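Local structure of cryptic loci regulator 2 (Schizosaccharomyces pombe 972h-, 5IKJ) at residues Ser415-Tyr418 with Ile424-Phe427; Lys468-Tyr473 with Tyr496-Val501; Gly72-Ile77 with Arg264-Tyr269. The protein acts upstream of histone deacetylases to promote transcriptional silencing and is required for deacetylation at the mating-type region and centromere and for silencing by the SHREC complex. One frame throughout, in Å; residues are numbered along the deposited sequence.

Interaction 1 (Ser415-Tyr418 with Ile424-Phe427); sequences SDIY and IVCF
Tyr418 O accepts the shortest polar bond here, from Cys426 N at 2.7 Å, with an N-H...O angle of 168°. Val425 CA also approaches Tyr418 O, in a CA-H...O contact. The return bond runs from Tyr418 N to Cys426 O at 3.2 Å, and the donor lies in the carbonyl plane. Tyr418 and Cys426 thus form an antiparallel hydrogen-bonded pair in the beta hairpin of strands 411-419 and 425-436. Ile417 and Phe427 form the neighbouring non-hydrogen-bonded pair. Next to this pair lies a classic beta bulge, where Ser415 and Asp416 both face Gln428.

On one face of the sheet, chi1 of 61° puts Tyr418 CG between its backbone N and carbonyl carbon, and the ring then lies against Cys426. Cys426 CB sits over that ring, offset toward the rim, 3.7 Å from Tyr418 CZ. Cys426 SG approaches the ring obliquely. On the other face, Ile417 and Phe427 lie side by side. Ile417 CG1 stands over the centre of the Phe427 ring, 4.0 Å from its centroid, and Ile417 CD1 reaches Phe427 CE2 at 3.8 Å. The backbone bonds therefore fix the register, while a CH-pi contact on each face holds the aromatic rings against their cross-strand neighbours.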
loop_
_atom_site.group_PDB
_atom_site.type_symbol
_atom_site.label_atom_id
_atom_site.label_comp_id
_atom_site.label_asym_id
_atom_site.label_seq_id
_atom_site.Cartn_x
_atom_site.Cartn_y
_atom_site.Cartn_z
ATOM N N SER A 415 1.867 -1.408 15.298
ATOM C CA SER A 415 0.714 -0.531 15.151
ATOM C C SER A 415 1.057 0.802 14.511
ATOM O O SER A 415 0.227 1.363 13.788
ATOM C CB SER A 415 0.075 -0.265 16.520
ATOM O OG SER A 415 -0.519 -1.436 17.046
ATOM N N ASP A 416 2.258 1.318 14.757
ATOM C CA ASP A 416 2.598 2.677 14.369
ATOM C C ASP A 416 4.113 2.796 14.292
ATOM O O ASP A 416 4.827 2.212 15.112
ATOM C CB ASP A 416 2.031 3.688 15.376
ATOM C CG ASP A 416 1.805 5.057 14.770
ATOM O OD1 ASP A 416 2.484 5.394 13.779
ATOM O OD2 ASP A 416 0.943 5.801 15.287
ATOM N N ILE A 417 4.589 3.544 13.301
ATOM C CA ILE A 417 6.005 3.852 13.140
ATOM C C ILE A 417 6.117 5.361 12.993
ATOM O O ILE A 417 5.503 5.945 12.092
ATOM C CB ILE A 417 6.622 3.135 11.926
ATOM C CG1 ILE A 417 6.607 1.620 12.146
ATOM C CG2 ILE A 417 8.047 3.628 11.672
ATOM C CD1 ILE A 417 6.998 0.814 10.924
ATOM N N TYR A 418 6.893 5.992 13.871
ATOM C CA TYR A 418 6.943 7.444 13.903
ATOM C C TYR A 418 8.274 7.909 14.468
ATOM O O TYR A 418 8.972 7.171 15.170
ATOM C CB TYR A 418 5.791 8.023 14.734
ATOM C CG TYR A 418 5.800 7.599 16.188
ATOM C CD1 TYR A 418 5.168 6.431 16.594
ATOM C CD2 TYR A 418 6.432 8.370 17.156
ATOM C CE1 TYR A 418 5.171 6.041 17.922
ATOM C CE2 TYR A 418 6.439 7.986 18.485
ATOM C CZ TYR A 418 5.806 6.823 18.861
ATOM O OH TYR A 418 5.811 6.436 20.180
ATOM N N ILE A 424 13.847 10.311 17.298
ATOM C CA ILE A 424 14.122 8.880 17.372
ATOM C C ILE A 424 12.993 8.127 16.682
ATOM O O ILE A 424 11.812 8.420 16.905
ATOM C CB ILE A 424 14.285 8.423 18.833
ATOM C CG1 ILE A 424 15.512 9.102 19.453
ATOM C CG2 ILE A 424 14.408 6.901 18.917
ATOM C CD1 ILE A 424 15.723 8.806 20.924
ATOM N N VAL A 425 13.357 7.166 15.835
ATOM C CA VAL A 425 12.374 6.305 15.186
ATOM C C VAL A 425 11.847 5.312 16.215
ATOM O O VAL A 425 12.618 4.563 16.826
ATOM C CB VAL A 425 12.991 5.583 13.981
ATOM C CG1 VAL A 425 11.979 4.650 13.323
ATOM C CG2 VAL A 425 13.522 6.591 12.966
ATOM N N CYS A 426 10.530 5.299 16.409
ATOM C CA CYS A 426 9.891 4.440 17.396
ATOM C C CYS A 426 8.935 3.469 16.720
ATOM O O CYS A 426 8.196 3.843 15.803
ATOM C CB CYS A 426 9.124 5.262 18.436
ATOM S SG CYS A 426 10.109 6.501 19.285
ATOM N N PHE A 427 8.957 2.222 17.184
ATOM C CA PHE A 427 7.984 1.208 16.799
ATOM C C PHE A 427 7.011 0.997 17.952
ATOM O O PHE A 427 7.433 0.710 19.076
ATOM C CB PHE A 427 8.673 -0.116 16.461
ATOM C CG PHE A 427 9.240 -0.177 15.072
ATOM C CD1 PHE A 427 10.122 0.789 14.618
ATOM C CD2 PHE A 427 8.911 -1.226 14.229
ATOM C CE1 PHE A 427 10.649 0.719 13.341
ATOM C CE2 PHE A 427 9.434 -1.301 12.954
ATOM C CZ PHE A 427 10.304 -0.329 12.509
#

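Interaction 2 (Lys468-Tyr473 with Tyr496-Val501)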
loop_
_atom_site.group_PDB
_atom_site.type_symbol
_atom_site.label_atom_id
_atom_site.label_comp_id
_atom_site.label_asym_id
_atom_site.label_seq_id
_atom_site.Cartn_x
_atom_site.Cartn_y
_atom_site.Cartn_z
ATOM N N LYS A 468 -4.034 -21.790 10.571
ATOM C CA LYS A 468 -4.694 -22.823 9.780
ATOM C C LYS A 468 -3.687 -23.706 9.054
ATOM O O LYS A 468 -3.944 -24.896 8.846
ATOM C CB LYS A 468 -5.645 -22.182 8.769
ATOM C CG LYS A 468 -6.775 -21.373 9.390
ATOM C CD LYS A 468 -7.418 -20.434 8.375
ATOM C CE LYS A 468 -7.998 -21.185 7.184
ATOM N NZ LYS A 468 -8.606 -20.262 6.187
ATOM N N LEU A 469 -2.543 -23.147 8.664
ATOM C CA LEU A 469 -1.582 -23.842 7.817
ATOM C C LEU A 469 -0.400 -24.417 8.586
ATOM O O LEU A 469 0.519 -24.959 7.963
ATOM C CB LEU A 469 -1.068 -22.894 6.728
ATOM C CG LEU A 469 -2.134 -22.226 5.858
ATOM C CD1 LEU A 469 -1.473 -21.313 4.837
ATOM C CD2 LEU A 469 -3.007 -23.263 5.169
ATOM N N SER A 470 -0.393 -24.318 9.912
ATOM C CA SER A 470 0.687 -24.882 10.705
ATOM C C SER A 470 0.152 -25.245 12.081
ATOM O O SER A 470 -0.973 -24.893 12.449
ATOM C CB SER A 470 1.865 -23.910 10.827
ATOM O OG SER A 470 1.514 -22.777 11.605
ATOM N N ASN A 471 0.972 -25.964 12.841
ATOM C CA ASN A 471 0.658 -26.278 14.232
ATOM C C ASN A 471 1.273 -25.241 15.167
ATOM O O ASN A 471 1.997 -25.561 16.110
ATOM C CB ASN A 471 1.138 -27.684 14.572
ATOM C CG ASN A 471 0.472 -28.750 13.721
ATOM O OD1 ASN A 471 1.142 -29.603 13.139
ATOM N ND2 ASN A 471 -0.854 -28.701 13.638
ATOM N N THR A 472 0.977 -23.974 14.890
ATOM C CA THR A 472 1.539 -22.845 15.618
ATOM C C THR A 472 0.408 -22.003 16.191
ATOM O O THR A 472 -0.567 -21.703 15.493
ATOM C CB THR A 472 2.435 -22.003 14.705
ATOM O OG1 THR A 472 3.531 -22.803 14.244
ATOM C CG2 THR A 472 2.980 -20.786 15.443
ATOM N N TYR A 473 0.550 -21.622 17.459
ATOM C CA TYR A 473 -0.466 -20.898 18.207
ATOM C C TYR A 473 0.136 -19.602 18.733
ATOM O O TYR A 473 1.302 -19.574 19.142
ATOM C CB TYR A 473 -0.986 -21.774 19.357
ATOM C CG TYR A 473 -2.020 -21.142 20.259
ATOM C CD1 TYR A 473 -3.300 -20.865 19.798
ATOM C CD2 TYR A 473 -1.725 -20.861 21.586
ATOM C CE1 TYR A 473 -4.251 -20.300 20.631
ATOM C CE2 TYR A 473 -2.667 -20.302 22.424
ATOM C CZ TYR A 473 -3.928 -20.022 21.943
ATOM O OH TYR A 473 -4.866 -19.463 22.779
ATOM N N TYR A 496 9.238 -14.069 10.163
ATOM C CA TYR A 496 8.817 -14.855 9.016
ATOM C C TYR A 496 7.938 -16.014 9.467
ATOM O O TYR A 496 8.113 -16.564 10.558
ATOM C CB TYR A 496 10.023 -15.391 8.236
ATOM C CG TYR A 496 10.890 -14.318 7.617
ATOM C CD1 TYR A 496 10.522 -13.699 6.431
ATOM C CD2 TYR A 496 12.082 -13.934 8.213
ATOM C CE1 TYR A 496 11.314 -12.722 5.860
ATOM C CE2 TYR A 496 12.879 -12.959 7.651
ATOM C CZ TYR A 496 12.491 -12.357 6.474
ATOM O OH TYR A 496 13.280 -11.383 5.906
ATOM N N GLU A 497 6.990 -16.377 8.608
ATOM C CA GLU A 497 6.107 -17.490 8.903
ATOM C C GLU A 497 6.947 -18.740 9.174
ATOM O O GLU A 497 8.054 -18.877 8.643
ATOM C CB GLU A 497 5.134 -17.727 7.744
ATOM C CG GLU A 497 4.103 -16.612 7.544
ATOM C CD GLU A 497 4.703 -15.348 6.957
ATOM O OE1 GLU A 497 5.881 -15.383 6.541
ATOM O OE2 GLU A 497 3.999 -14.318 6.912
ATOM N N PRO A 498 6.455 -19.660 10.007
ATOM C CA PRO A 498 7.325 -20.758 10.466
ATOM C C PRO A 498 7.832 -21.649 9.345
ATOM O O PRO A 498 8.913 -22.237 9.480
ATOM C CB PRO A 498 6.431 -21.526 11.449
ATOM C CG PRO A 498 5.036 -21.188 11.052
ATOM C CD PRO A 498 5.077 -19.792 10.510
ATOM N N TRP A 499 7.093 -21.767 8.242
ATOM C CA TRP A 499 7.552 -22.551 7.101
ATOM C C TRP A 499 8.482 -21.769 6.185
ATOM O O TRP A 499 9.088 -22.365 5.287
ATOM C CB TRP A 499 6.356 -23.048 6.285
ATOM C CG TRP A 499 5.548 -21.936 5.675
ATOM C CD1 TRP A 499 5.850 -21.222 4.549
ATOM C CD2 TRP A 499 4.307 -21.410 6.160
ATOM N NE1 TRP A 499 4.876 -20.287 4.304
ATOM C CE2 TRP A 499 3.916 -20.381 5.278
ATOM C CE3 TRP A 499 3.488 -21.710 7.252
ATOM C CZ2 TRP A 499 2.742 -19.652 5.455
ATOM C CZ3 TRP A 499 2.322 -20.985 7.427
ATOM C CH2 TRP A 499 1.961 -19.968 6.534
ATOM N N PHE A 500 8.614 -20.458 6.396
ATOM C CA PHE A 500 9.281 -19.601 5.423
ATOM C C PHE A 500 10.765 -19.919 5.297
ATOM O O PHE A 500 11.343 -19.736 4.219
ATOM C CB PHE A 500 9.085 -18.137 5.815
ATOM C CG PHE A 500 9.428 -17.163 4.725
ATOM C CD1 PHE A 500 8.512 -16.865 3.730
ATOM C CD2 PHE A 500 10.662 -16.537 4.700
ATOM C CE1 PHE A 500 8.824 -15.967 2.728
ATOM C CE2 PHE A 500 10.978 -15.636 3.702
ATOM C CZ PHE A 500 10.057 -15.350 2.717
ATOM N N VAL A 501 11.402 -20.389 6.369
ATOM C CA VAL A 501 12.851 -20.570 6.387
ATOM C C VAL A 501 13.172 -21.858 7.131
ATOM O O VAL A 501 13.015 -21.926 8.357
ATOM C CB VAL A 501 13.581 -19.388 7.042
ATOM C CG1 VAL A 501 15.071 -19.462 6.740
ATOM C CG2 VAL A 501 12.999 -18.065 6.578
#
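Pro498 CG fits closest, 3.9 Å from both Ser470 OG and Thr472 OG1, so a ring carbon faces two hydroxyl oxygens. Thr472 is buried here. No hydrogen bond crosses between the segments. Ser470 OG instead bonds Val466 O of the preceding helix.

The segment 496-501 makes a type I beta turn from Glu497 to Phe500, closed by Phe500 N to Glu497 O at 2.8 Å. It follows strand 491-494. The turn sets Pro498 and Trp499 against the link between helix 461-469 and strand 472-476, which belongs to the Clr2 family region, assigned to the SH3 clan.

The flank formed by Leu469 and Trp499 is looser. Leu469 meets the six-membered part of the Trp499 indole. Leu469 CB lies 4.0 Å from Trp499 CZ3, and Leu469 CD1 lies 4.1 Å from Trp499 CH2. Leu469 approaches the indole obliquely. Chi1 of 63° places Trp499 CG between its backbone N and carbonyl carbon. The indole can then fold back over its own segment, with Glu497 CB 3.7 Å above the ring plane and over its centre. Phe284 of helix 278-285 touches both Leu469 and Trp499. Even so, both residues keep some exposure to solvent at this surface contact.

Interaction 3 (Gly72-Ile77 with Arg264-Tyr269); sequences GSTQPI and RNLINY
The backbones of 72-77 and 264-269 stay well apart, with Thr74 CA and Leu266 CA, the nearest pair, separated by 8.8 Å, and no hydrogen bond joins the two segments. The contact is made by side chains alone.

Leu266 carries it from the strand side. One methyl, Leu266 CD1, rests against both Thr74 and Ile77. It comes within 3.5 Å of Ile77 CD1, which is tighter than usual for two carbons. It also lies 3.8 Å from Thr74 CB and 3.9 Å from Thr74 CG2. The chain of Ile77 is extended, with chi2 of 177°, and this carries CD1 out from the helix to the leucine methyl. Both Thr74 and Ile77 cross Leu266 obliquely.

The contact joins the start of helix 75-82 to the end of strand 255-266, the central strand of a five-stranded antiparallel sheet. Thr74 holds the N-cap position of the helix, but its side chain makes no capping bond. Ile77 N bonds Thr74 O at 3.0 Å in the first turn. Separately, Gln75 N makes a weak bond to Ser73 OG, 3.4 Å long.

Thr74 uses its two branches differently. CG2 packs on Leu266, while OG1 is hydrogen-bonded to Trp238 NE1. Trp238 also touches the Leu266 side chain, so the tryptophan borders both sides of the contact. Tyr288 of the neighbouring strand packs on Leu266 as well, and Ala545, near the C-terminal end of the modelled chain, is backbone-bonded to Leu266 and touches Ile77. Thr74 and Leu266 are buried, and Ile77 is partly exposed.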
loop_
_atom_site.group_PDB
_atom_site.type_symbol
_atom_site.label_atom_id
_atom_site.label_comp_id
_atom_site.label_asym_id
_atom_site.label_seq_id
_atom_site.Cartn_x
_atom_site.Cartn_y
_atom_site.Cartn_z
ATOM N N GLY A 72 -3.270 -0.020 -7.630
ATOM C CA GLY A 72 -2.479 -1.072 -7.030
ATOM C C GLY A 72 -3.253 -2.126 -6.270
ATOM O O GLY A 72 -2.630 -3.048 -5.729
ATOM N N SER A 73 -4.578 -2.026 -6.209
ATOM C CA SER A 73 -5.358 -2.972 -5.422
ATOM C C SER A 73 -5.327 -4.356 -6.054
ATOM O O SER A 73 -5.508 -4.503 -7.268
ATOM C CB SER A 73 -6.803 -2.497 -5.294
ATOM O OG SER A 73 -7.549 -3.381 -4.470
ATOM N N THR A 74 -5.101 -5.374 -5.224
ATOM C CA THR A 74 -5.248 -6.766 -5.628
ATOM C C THR A 74 -6.363 -7.459 -4.857
ATOM O O THR A 74 -6.463 -8.691 -4.903
ATOM C CB THR A 74 -3.930 -7.525 -5.441
ATOM O OG1 THR A 74 -3.641 -7.655 -4.043
ATOM C CG2 THR A 74 -2.783 -6.791 -6.126
ATOM N N GLN A 75 -7.203 -6.701 -4.151
ATOM C CA GLN A 75 -8.279 -7.311 -3.376
ATOM C C GLN A 75 -9.258 -8.092 -4.241
ATOM O O GLN A 75 -9.734 -9.147 -3.785
ATOM C CB GLN A 75 -9.014 -6.232 -2.568
ATOM C CG GLN A 75 -8.140 -5.513 -1.552
ATOM C CD GLN A 75 -7.392 -6.470 -0.648
ATOM O OE1 GLN A 75 -7.979 -7.393 -0.083
ATOM N NE2 GLN A 75 -6.085 -6.268 -0.523
ATOM N N PRO A 76 -9.612 -7.655 -5.453
ATOM C CA PRO A 76 -10.465 -8.504 -6.299
ATOM C C PRO A 76 -9.870 -9.874 -6.560
ATOM O O PRO A 76 -10.622 -10.842 -6.730
ATOM C CB PRO A 76 -10.598 -7.685 -7.591
ATOM C CG PRO A 76 -10.380 -6.276 -7.167
ATOM C CD PRO A 76 -9.360 -6.340 -6.070
ATOM N N ILE A 77 -8.541 -9.990 -6.591
ATOM C CA ILE A 77 -7.916 -11.292 -6.801
ATOM C C ILE A 77 -8.125 -12.183 -5.584
ATOM O O ILE A 77 -8.423 -13.376 -5.717
ATOM C CB ILE A 77 -6.421 -11.121 -7.134
ATOM C CG1 ILE A 77 -6.264 -10.312 -8.425
ATOM C CG2 ILE A 77 -5.743 -12.483 -7.269
ATOM C CD1 ILE A 77 -4.828 -10.013 -8.811
ATOM N N ARG A 264 7.492 -8.011 -8.916
ATOM C CA ARG A 264 6.824 -9.250 -8.551
ATOM C C ARG A 264 5.401 -9.157 -9.070
ATOM O O ARG A 264 4.868 -8.058 -9.239
ATOM C CB ARG A 264 6.831 -9.477 -7.031
ATOM C CG ARG A 264 5.864 -8.575 -6.289
ATOM C CD ARG A 264 6.162 -8.495 -4.807
ATOM N NE ARG A 264 5.211 -7.619 -4.132
ATOM C CZ ARG A 264 5.204 -7.379 -2.825
ATOM N NH1 ARG A 264 6.101 -7.952 -2.035
ATOM N NH2 ARG A 264 4.299 -6.565 -2.306
ATOM N N ASN A 265 4.798 -10.311 -9.339
ATOM C CA ASN A 265 3.445 -10.342 -9.871
ATOM C C ASN A 265 2.734 -11.570 -9.331
ATOM O O ASN A 265 3.358 -12.598 -9.058
ATOM C CB ASN A 265 3.443 -10.359 -11.404
ATOM C CG ASN A 265 4.155 -11.571 -11.971
ATOM O OD1 ASN A 265 5.366 -11.549 -12.188
ATOM N ND2 ASN A 265 3.403 -12.641 -12.208
ATOM N N LEU A 266 1.420 -11.448 -9.175
ATOM C CA LEU A 266 0.612 -12.576 -8.745
ATOM C C LEU A 266 0.449 -13.569 -9.889
ATOM O O LEU A 266 0.350 -13.187 -11.058
ATOM C CB LEU A 266 -0.755 -12.090 -8.263
ATOM C CG LEU A 266 -0.752 -11.289 -6.960
ATOM C CD1 LEU A 266 -2.088 -10.592 -6.748
ATOM C CD2 LEU A 266 -0.427 -12.187 -5.776
ATOM N N ILE A 267 0.423 -14.851 -9.545
ATOM C CA ILE A 267 0.303 -15.917 -10.533
ATOM C C ILE A 267 -1.175 -16.172 -10.787
ATOM O O ILE A 267 -1.943 -16.415 -9.850
ATOM C CB ILE A 267 1.010 -17.199 -10.058
ATOM C CG1 ILE A 267 2.379 -16.881 -9.447
ATOM C CG2 ILE A 267 1.186 -18.154 -11.233
ATOM C CD1 ILE A 267 3.015 -18.051 -8.720
ATOM N N ASN A 268 -1.576 -16.118 -12.055
ATOM C CA ASN A 268 -2.977 -16.308 -12.413
ATOM C C ASN A 268 -3.351 -17.779 -12.287
ATOM O O ASN A 268 -2.768 -18.636 -12.959
ATOM C CB ASN A 268 -3.231 -15.811 -13.834
ATOM C CG ASN A 268 -4.679 -15.970 -14.263
ATOM O OD1 ASN A 268 -5.303 -17.006 -14.032
ATOM N ND2 ASN A 268 -5.222 -14.938 -14.898
ATOM N N TYR A 269 -4.329 -18.069 -11.427
ATOM C CA TYR A 269 -4.880 -19.412 -11.300
ATOM C C TYR A 269 -6.348 -19.474 -11.699
ATOM O O TYR A 269 -7.002 -20.495 -11.454
ATOM C CB TYR A 269 -4.701 -19.936 -9.871
ATOM C CG TYR A 269 -3.257 -20.036 -9.420
ATOM C CD1 TYR A 269 -2.220 -20.106 -10.342
ATOM C CD2 TYR A 269 -2.933 -20.064 -8.071
ATOM C CE1 TYR A 269 -0.904 -20.198 -9.932
ATOM C CE2 TYR A 269 -1.619 -20.157 -7.652
ATOM C CZ TYR A 269 -0.609 -20.222 -8.587
ATOM O OH TYR A 269 0.701 -20.314 -8.177
#

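The three contacts do not touch. Interactions 1 and 2 reach the same mixed sheet, where strands 425-436 and 472-476 are neighbours. Their centres are 26 Å apart and their nearest atoms about 13 Å. Interaction 3 involves the five-stranded antiparallel sheet through strand 255-266 and lies across the centre of the chain from interaction 1, with centres 29 Å apart. Interactions 2 and 3 approach most closely, to about 10 Å between nearest atoms. Helix 278-285 packs on Leu469 and Trp499 of interaction 2 and on Tyr269, just beyond the touching residues of interaction 3. The zinc ion, bound by His189, Cys204, Cys206 and Cys209, has no ligand in any of the three contacts.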